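PDB 4OQJ: PKS from Streptomyces albus, which probably catalyses ketosynthase-type carbon–carbon bond formation between acyl groups and carrier-bound extender units during oxazolomycin assembly. Local coordinates for residues R606-W611 against G666-L671; A620-L625 against I636-T641. All coordinates share one frame; numbering follows the deposited sequence.

Overall arrangement
Both contacts lie well out from the middle of the chain, their centres about 30 Å (contact 1) and 48 Å (contact 2) from the chain's centre and on the same side of it. They are about 19 Å apart, centre to centre. Contact 2 is nested within the loop that contact 1 closes: the chain leaves helix 594-610, passes through the loop 620-625, then helix 627-635, then the loop 636-641, and returns on helix 660-673. The two meet directly where Arg-606 NH1 packs 3.6 Å from Ile-636 CG2. Contact 1 is buried and apolar, contact 2 polar and at the surface. Neither uses the potassium ligands Ser-292 and Lys-294.

Contact 1 (R606-W611 against G666-L671); sequences RALAGW and GLIGRL
Trp-611 turns its indole obliquely toward Ile-668, whose CD1 sits 3.7 Å from Trp-611 CZ3 and about as far from CE3, the two side chains crossing at about a right angle. One face of the indole carries the carbonyl oxygen Ala-607 O, 3.1 Å above the plane and displaced toward the rim. Phe-683, from helix 680-684, adds an edge-to-face contact, and the same helix packs on Ile-668 as well.

Next to the ring, within 606-610, Leu-608 is the side chain that reaches 666-671, and it uses both of its methyls. Leu-608 CD2 slides past Ile-668 in the opposite sense, coming 3.7 Å from its CG1. Leu-608 CD1 meets two leucines one turn apart, 4.0 Å from Leu-667 CD2 and 3.9 Å from Leu-671 CD1. Those two leucines reach the same methyl by different routes: Leu-667 has CG anti to its backbone N (chi1 179°), while Leu-671 sets CG beside its own N.

The axes of the two short helical segments pass 11.7 Å apart, with a signed crossing angle of -55°, a spacing at which side chains and not backbones make the contact. Leu-667 continues the packing onto Val-649 of strand 648-650. With carbon alone meeting carbon across the interface, the segments are held probably by burial of aliphatic and aromatic surface, with no directional bond between them.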
ATOM      1  N   ARG A 606     -41.567 -10.927 -26.593  1.00 21.83           N
ATOM      2  CA  ARG A 606     -40.711 -11.896 -25.913  1.00 23.75           C
ATOM      3  C   ARG A 606     -39.222 -11.552 -26.079  1.00 21.62           C
ATOM      4  O   ARG A 606     -38.423 -11.776 -25.172  1.00 19.20           O
ATOM      5  CB  ARG A 606     -40.979 -13.310 -26.428  1.00 24.48           C
ATOM      6  CG  ARG A 606     -42.397 -13.831 -26.186  1.00 30.00           C
ATOM      7  CD  ARG A 606     -42.896 -13.567 -24.771  1.00 36.04           C
ATOM      8  NE  ARG A 606     -42.107 -14.264 -23.758  1.00 45.73           N
ATOM      9  CZ  ARG A 606     -41.911 -13.827 -22.514  1.00 52.10           C
ATOM     10  NH1 ARG A 606     -42.420 -12.669 -22.100  1.00 51.49           N
ATOM     11  NH2 ARG A 606     -41.184 -14.552 -21.678  1.00 55.71           N
ATOM     12  N   ALA A 607     -38.842 -11.006 -27.228  1.00 19.57           N
ATOM     13  CA  ALA A 607     -37.447 -10.641 -27.433  1.00 19.27           C
ATOM     14  C   ALA A 607     -37.093  -9.490 -26.490  1.00 19.21           C
ATOM     15  O   ALA A 607     -36.026  -9.485 -25.886  1.00 20.03           O
ATOM     16  CB  ALA A 607     -37.190 -10.261 -28.882  1.00 19.27           C
ATOM     17  N   LEU A 608     -38.005  -8.534 -26.345  1.00 18.09           N
ATOM     18  CA  LEU A 608     -37.794  -7.425 -25.424  1.00 20.51           C
ATOM     19  C   LEU A 608     -37.637  -7.942 -24.008  1.00 20.81           C
ATOM     20  O   LEU A 608     -36.788  -7.455 -23.264  1.00 18.55           O
ATOM     21  CB  LEU A 608     -38.950  -6.429 -25.469  1.00 19.15           C
ATOM     22  CG  LEU A 608     -39.125  -5.613 -26.752  1.00 18.38           C
ATOM     23  CD1 LEU A 608     -40.443  -4.855 -26.686  1.00 19.35           C
ATOM     24  CD2 LEU A 608     -37.961  -4.656 -26.961  1.00 19.46           C
ATOM     25  N   ALA A 609     -38.472  -8.919 -23.638  1.00 20.65           N
ATOM     26  CA  ALA A 609     -38.447  -9.482 -22.287  1.00 22.72           C
ATOM     27  C   ALA A 609     -37.105 -10.145 -22.022  1.00 22.27           C
ATOM     28  O   ALA A 609     -36.500  -9.938 -20.964  1.00 22.07           O
ATOM     29  CB  ALA A 609     -39.578 -10.476 -22.092  1.00 25.38           C
ATOM     30  N   GLY A 610     -36.641 -10.926 -22.996  1.00 21.44           N
ATOM     31  CA  GLY A 610     -35.333 -11.561 -22.931  1.00 26.59           C
ATOM     32  C   GLY A 610     -34.179 -10.572 -22.800  1.00 28.16           C
ATOM     33  O   GLY A 610     -33.098 -10.923 -22.324  1.00 25.08           O
ATOM     34  N   TRP A 611     -34.402  -9.334 -23.223  1.00 23.87           N
ATOM     35  CA  TRP A 611     -33.392  -8.282 -23.106  1.00 19.91           C
ATOM     36  C   TRP A 611     -33.602  -7.457 -21.842  1.00 20.51           C
ATOM     37  O   TRP A 611     -32.970  -6.410 -21.651  1.00 23.20           O
ATOM     38  CB  TRP A 611     -33.423  -7.390 -24.346  1.00 18.10           C
ATOM     39  CG  TRP A 611     -32.894  -8.068 -25.567  1.00 18.50           C
ATOM     40  CD1 TRP A 611     -31.910  -9.013 -25.624  1.00 21.28           C
ATOM     41  CD2 TRP A 611     -33.331  -7.867 -26.908  1.00 19.04           C
ATOM     42  NE1 TRP A 611     -31.706  -9.408 -26.923  1.00 22.04           N
ATOM     43  CE2 TRP A 611     -32.565  -8.714 -27.734  1.00 20.58           C
ATOM     44  CE3 TRP A 611     -34.305  -7.052 -27.498  1.00 23.83           C
ATOM     45  CZ2 TRP A 611     -32.740  -8.776 -29.115  1.00 24.20           C
ATOM     46  CZ3 TRP A 611     -34.475  -7.110 -28.867  1.00 30.40           C
ATOM     47  CH2 TRP A 611     -33.691  -7.963 -29.661  1.00 28.45           C
ATOM     48  N   GLY A 666     -35.426   1.208 -32.372  1.00 21.38           N
ATOM     49  CA  GLY A 666     -36.167   2.400 -31.998  1.00 23.57           C
ATOM     50  C   GLY A 666     -37.147   2.139 -30.871  1.00 22.89           C
ATOM     51  O   GLY A 666     -37.374   3.000 -30.014  1.00 22.26           O
ATOM     52  N   LEU A 667     -37.730   0.944 -30.888  1.00 21.26           N
ATOM     53  CA  LEU A 667     -38.627   0.480 -29.836  1.00 20.56           C
ATOM     54  C   LEU A 667     -37.892   0.383 -28.499  1.00 19.43           C
ATOM     55  O   LEU A 667     -38.345   0.918 -27.482  1.00 18.39           O
ATOM     56  CB  LEU A 667     -39.208  -0.877 -30.236  1.00 24.98           C
ATOM     57  CG  LEU A 667     -40.168  -1.607 -29.311  1.00 30.21           C
ATOM     58  CD1 LEU A 667     -41.279  -0.704 -28.835  1.00 32.24           C
ATOM     59  CD2 LEU A 667     -40.748  -2.795 -30.066  1.00 28.52           C
ATOM     60  N   ILE A 668     -36.755  -0.307 -28.507  1.00 20.53           N
ATOM     61  CA  ILE A 668     -35.930  -0.439 -27.310  1.00 22.87           C
ATOM     62  C   ILE A 668     -35.541   0.937 -26.795  1.00 22.11           C
ATOM     63  O   ILE A 668     -35.599   1.205 -25.596  1.00 21.96           O
ATOM     64  CB  ILE A 668     -34.656  -1.250 -27.586  1.00 25.18           C
ATOM     65  CG1 ILE A 668     -35.026  -2.688 -27.942  1.00 25.21           C
ATOM     66  CG2 ILE A 668     -33.722  -1.224 -26.380  1.00 28.46           C
ATOM     67  CD1 ILE A 668     -33.852  -3.514 -28.426  1.00 31.28           C
ATOM     68  N   GLY A 669     -35.104   1.794 -27.706  1.00 22.04           N
ATOM     69  CA  GLY A 669     -34.727   3.153 -27.359  1.00 25.25           C
ATOM     70  C   GLY A 669     -35.860   3.919 -26.701  1.00 23.42           C
ATOM     71  O   GLY A 669     -35.659   4.570 -25.681  1.00 26.83           O
ATOM     72  N   ARG A 670     -37.064   3.824 -27.257  1.00 22.20           N
ATOM     73  CA  ARG A 670     -38.206   4.544 -26.701  1.00 22.50           C
ATOM     74  C   ARG A 670     -38.494   4.049 -25.287  1.00 22.44           C
ATOM     75  O   ARG A 670     -38.703   4.848 -24.375  1.00 27.68           O
ATOM     76  CB  ARG A 670     -39.449   4.383 -27.592  1.00 30.45           C
ATOM     77  CG  ARG A 670     -40.276   5.651 -27.773  1.00 47.61           C
ATOM     78  CD  ARG A 670     -40.983   6.049 -26.489  1.00 55.82           C
ATOM     79  N   LEU A 671     -38.491   2.733 -25.093  1.00 20.31           N
ATOM     80  CA  LEU A 671     -38.759   2.168 -23.776  1.00 18.31           C
ATOM     81  C   LEU A 671     -37.655   2.555 -22.783  1.00 21.15           C
ATOM     82  O   LEU A 671     -37.926   2.983 -21.655  1.00 19.76           O
ATOM     83  CB  LEU A 671     -38.883   0.646 -23.864  1.00 18.62           C
ATOM     84  CG  LEU A 671     -40.066   0.113 -24.686  1.00 24.59           C
ATOM     85  CD1 LEU A 671     -39.960  -1.388 -24.876  1.00 23.29           C
ATOM     86  CD2 LEU A 671     -41.387   0.471 -24.036  1.00 28.70           C
TER

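Contact 2 (A620-L625 against I636-T641); sequences ADRTEL and IGAQHT
With chi1 at -45° and an extended chain from CG to NE, Arg-622 runs straight out to His-640, whose CG likewise stands beside its backbone N, and the guanidinium comes to rest flat on the imidazole. The planes are only 12° apart and the centres 3.6 Å. His-640 NE2 lies over the middle of the guanidinium, 3.2 Å from Arg-622 CZ, while Arg-622 NH2 sits over the middle of the imidazole. This is stacking and not hydrogen bonding: Arg-622 NH1 and NH2 are both poorly angled toward His-640 NE2.

The edge of the guanidinium does the bonding. Arg-622 NH2 donates to Ala-638 O at 2.8 Å with an N-H...O angle of 149°; this oxygen lies in the guanidinium plane, although NH2 approaches from well above the carbonyl plane. A second, weak bond runs from Arg-622 NH2 to Gln-639 O at 3.1 Å. NE is turned back to Ala-619 O, so bonds at two nitrogens probably fix the rotation of the group.

The arrangement ties together the two loops that flank helix 627-635. Arg-622 opens a type I turn leading toward that helix, and Gly-637, with positive phi, closes helix 627-635 in a Schellman motif. Backbone hydrogen bonds between Gln-639 and both Val-617 and Ala-619 tie 636-641 to strand 617-618 and the residue after it, beside the arginine, whose side chain touches Leu-630 and Leu-633.

Farther along, Ala-620 CA makes a C-H...O contact of 3.5 Å with His-640 O. A water donates to Ala-620 O and weakly to His-640 O. The guanidinium charge on the face of His-640 would be expected to disfavour protonation of the imidazole.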
ATOM      1  N   ALA A 620     -55.556  -5.160 -25.752  1.00 38.44           N
ATOM      2  CA  ALA A 620     -56.884  -4.654 -25.399  1.00 43.29           C
ATOM      3  C   ALA A 620     -58.025  -5.257 -26.228  1.00 51.50           C
ATOM      4  O   ALA A 620     -59.170  -5.277 -25.778  1.00 59.50           O
ATOM      5  CB  ALA A 620     -56.896  -3.147 -25.525  1.00 42.35           C
ATOM      6  N   ASP A 621     -57.707  -5.755 -27.422  1.00 49.31           N
ATOM      7  CA  ASP A 621     -58.707  -6.276 -28.353  1.00 48.05           C
ATOM      8  C   ASP A 621     -58.327  -7.674 -28.855  1.00 43.65           C
ATOM      9  O   ASP A 621     -57.576  -7.812 -29.825  1.00 43.13           O
ATOM     10  CB  ASP A 621     -58.868  -5.317 -29.535  1.00 54.81           C
ATOM     11  CG  ASP A 621     -59.862  -5.823 -30.572  1.00 65.82           C
ATOM     12  OD1 ASP A 621     -60.733  -6.651 -30.220  1.00 69.27           O
ATOM     13  OD2 ASP A 621     -59.774  -5.391 -31.741  1.00 70.77           O
ATOM     14  N   ARG A 622     -58.869  -8.703 -28.209  1.00 38.94           N
ATOM     15  CA  ARG A 622     -58.454 -10.084 -28.454  1.00 41.03           C
ATOM     16  C   ARG A 622     -59.520 -10.912 -29.177  1.00 52.62           C
ATOM     17  O   ARG A 622     -59.442 -12.143 -29.204  1.00 48.36           O
ATOM     18  CB  ARG A 622     -58.104 -10.761 -27.124  1.00 39.27           C
ATOM     19  CG  ARG A 622     -57.247  -9.897 -26.200  1.00 39.41           C
ATOM     20  CD  ARG A 622     -56.767 -10.682 -24.992  1.00 38.16           C
ATOM     21  NE  ARG A 622     -56.045  -9.838 -24.044  1.00 36.68           N
ATOM     22  CZ  ARG A 622     -55.404 -10.300 -22.976  1.00 38.89           C
ATOM     23  NH1 ARG A 622     -55.381 -11.603 -22.723  1.00 37.78           N
ATOM     24  NH2 ARG A 622     -54.774  -9.463 -22.164  1.00 41.76           N
ATOM     25  N   THR A 623     -60.507 -10.242 -29.763  1.00 69.55           N
ATOM     26  CA  THR A 623     -61.679 -10.930 -30.318  1.00 75.40           C
ATOM     27  C   THR A 623     -61.317 -11.889 -31.455  1.00 73.61           C
ATOM     28  O   THR A 623     -61.545 -13.093 -31.351  1.00 69.11           O
ATOM     29  CB  THR A 623     -62.720  -9.921 -30.835  1.00 73.65           C
ATOM     30  OG1 THR A 623     -62.131  -9.095 -31.847  1.00 80.98           O
ATOM     31  CG2 THR A 623     -63.224  -9.042 -29.700  1.00 64.62           C
ATOM     32  N   GLU A 624     -60.737 -11.351 -32.525  1.00 75.50           N
ATOM     33  CA  GLU A 624     -60.410 -12.137 -33.713  1.00 73.76           C
ATOM     34  C   GLU A 624     -59.097 -12.923 -33.589  1.00 70.80           C
ATOM     35  O   GLU A 624     -58.433 -13.179 -34.598  1.00 63.80           O
ATOM     36  CB  GLU A 624     -60.334 -11.216 -34.936  1.00 70.59           C
ATOM     37  N   LEU A 625     -58.729 -13.305 -32.364  1.00 69.15           N
ATOM     38  CA  LEU A 625     -57.522 -14.100 -32.130  1.00 58.00           C
ATOM     39  C   LEU A 625     -57.875 -15.551 -31.814  1.00 51.98           C
ATOM     40  O   LEU A 625     -58.850 -15.809 -31.103  1.00 54.61           O
ATOM     41  CB  LEU A 625     -56.695 -13.526 -30.974  1.00 52.83           C
ATOM     42  CG  LEU A 625     -55.976 -12.188 -31.160  1.00 47.94           C
ATOM     43  CD1 LEU A 625     -55.237 -11.821 -29.883  1.00 45.13           C
ATOM     44  CD2 LEU A 625     -55.016 -12.225 -32.341  1.00 47.22           C
ATOM     45  N   ILE A 636     -47.948 -14.944 -20.610  1.00 42.13           N
ATOM     46  CA  ILE A 636     -47.106 -13.787 -20.297  1.00 41.87           C
ATOM     47  C   ILE A 636     -47.873 -12.766 -19.463  1.00 41.07           C
ATOM     48  O   ILE A 636     -47.365 -11.691 -19.167  1.00 42.35           O
ATOM     49  CB  ILE A 636     -46.573 -13.086 -21.575  1.00 38.66           C
ATOM     50  CG1 ILE A 636     -47.720 -12.471 -22.391  1.00 38.78           C
ATOM     51  CG2 ILE A 636     -45.763 -14.063 -22.412  1.00 40.34           C
ATOM     52  CD1 ILE A 636     -47.255 -11.556 -23.519  1.00 40.28           C
ATOM     53  N   GLY A 637     -49.111 -13.093 -19.122  1.00 43.15           N
ATOM     54  CA  GLY A 637     -49.932 -12.224 -18.302  1.00 46.53           C
ATOM     55  C   GLY A 637     -50.141 -10.861 -18.919  1.00 44.74           C
ATOM     56  O   GLY A 637     -49.891  -9.841 -18.280  1.00 41.72           O
ATOM     57  N   ALA A 638     -50.596 -10.839 -20.166  1.00 41.38           N
ATOM     58  CA  ALA A 638     -50.862  -9.579 -20.844  1.00 38.75           C
ATOM     59  C   ALA A 638     -52.064  -8.893 -20.213  1.00 38.29           C
ATOM     60  O   ALA A 638     -53.083  -9.520 -19.961  1.00 40.96           O
ATOM     61  CB  ALA A 638     -51.100  -9.807 -22.331  1.00 40.75           C
ATOM     62  N   GLN A 639     -51.939  -7.599 -19.962  1.00 35.92           N
ATOM     63  CA  GLN A 639     -53.037  -6.828 -19.406  1.00 39.66           C
ATOM     64  C   GLN A 639     -54.090  -6.512 -20.480  1.00 44.75           C
ATOM     65  O   GLN A 639     -53.800  -6.543 -21.679  1.00 39.61           O
ATOM     66  CB  GLN A 639     -52.486  -5.549 -18.769  1.00 41.51           C
ATOM     67  CG  GLN A 639     -51.482  -5.835 -17.646  1.00 44.33           C
ATOM     68  CD  GLN A 639     -50.776  -4.591 -17.139  1.00 53.50           C
ATOM     69  OE1 GLN A 639     -51.134  -3.466 -17.498  1.00 56.33           O
ATOM     70  NE2 GLN A 639     -49.761  -4.787 -16.295  1.00 59.03           N
ATOM     71  N   HIS A 640     -55.319  -6.232 -20.049  1.00 47.43           N
ATOM     72  CA  HIS A 640     -56.384  -5.848 -20.969  1.00 43.22           C
ATOM     73  C   HIS A 640     -56.459  -4.329 -21.121  1.00 46.11           C
ATOM     74  O   HIS A 640     -57.084  -3.821 -22.056  1.00 47.72           O
ATOM     75  CB  HIS A 640     -57.722  -6.415 -20.497  1.00 41.07           C
ATOM     76  CG  HIS A 640     -57.793  -7.906 -20.592  1.00 39.70           C
ATOM     77  ND1 HIS A 640     -57.360  -8.737 -19.580  1.00 40.51           N
ATOM     78  CD2 HIS A 640     -58.206  -8.715 -21.595  1.00 38.52           C
ATOM     79  CE1 HIS A 640     -57.522  -9.994 -19.951  1.00 39.16           C
ATOM     80  NE2 HIS A 640     -58.034 -10.012 -21.166  1.00 39.78           N
ATOM     81  N   THR A 641     -55.815  -3.614 -20.201  1.00 53.30           N
ATOM     82  CA  THR A 641     -55.654  -2.167 -20.324  1.00 67.30           C
ATOM     83  C   THR A 641     -54.608  -1.639 -19.333  1.00 74.97           C
ATOM     84  O   THR A 641     -54.146  -2.373 -18.457  1.00 75.41           O
ATOM     85  CB  THR A 641     -56.994  -1.428 -20.110  1.00 72.54           C
ATOM     86  OG1 THR A 641     -56.737  -0.101 -19.635  1.00 82.19           O
ATOM     87  CG2 THR A 641     -57.881  -2.165 -19.107  1.00 64.25           C
TER
HETATM   88  O   HOH W   1     -60.116  -3.282 -23.449  1.00 45.49           O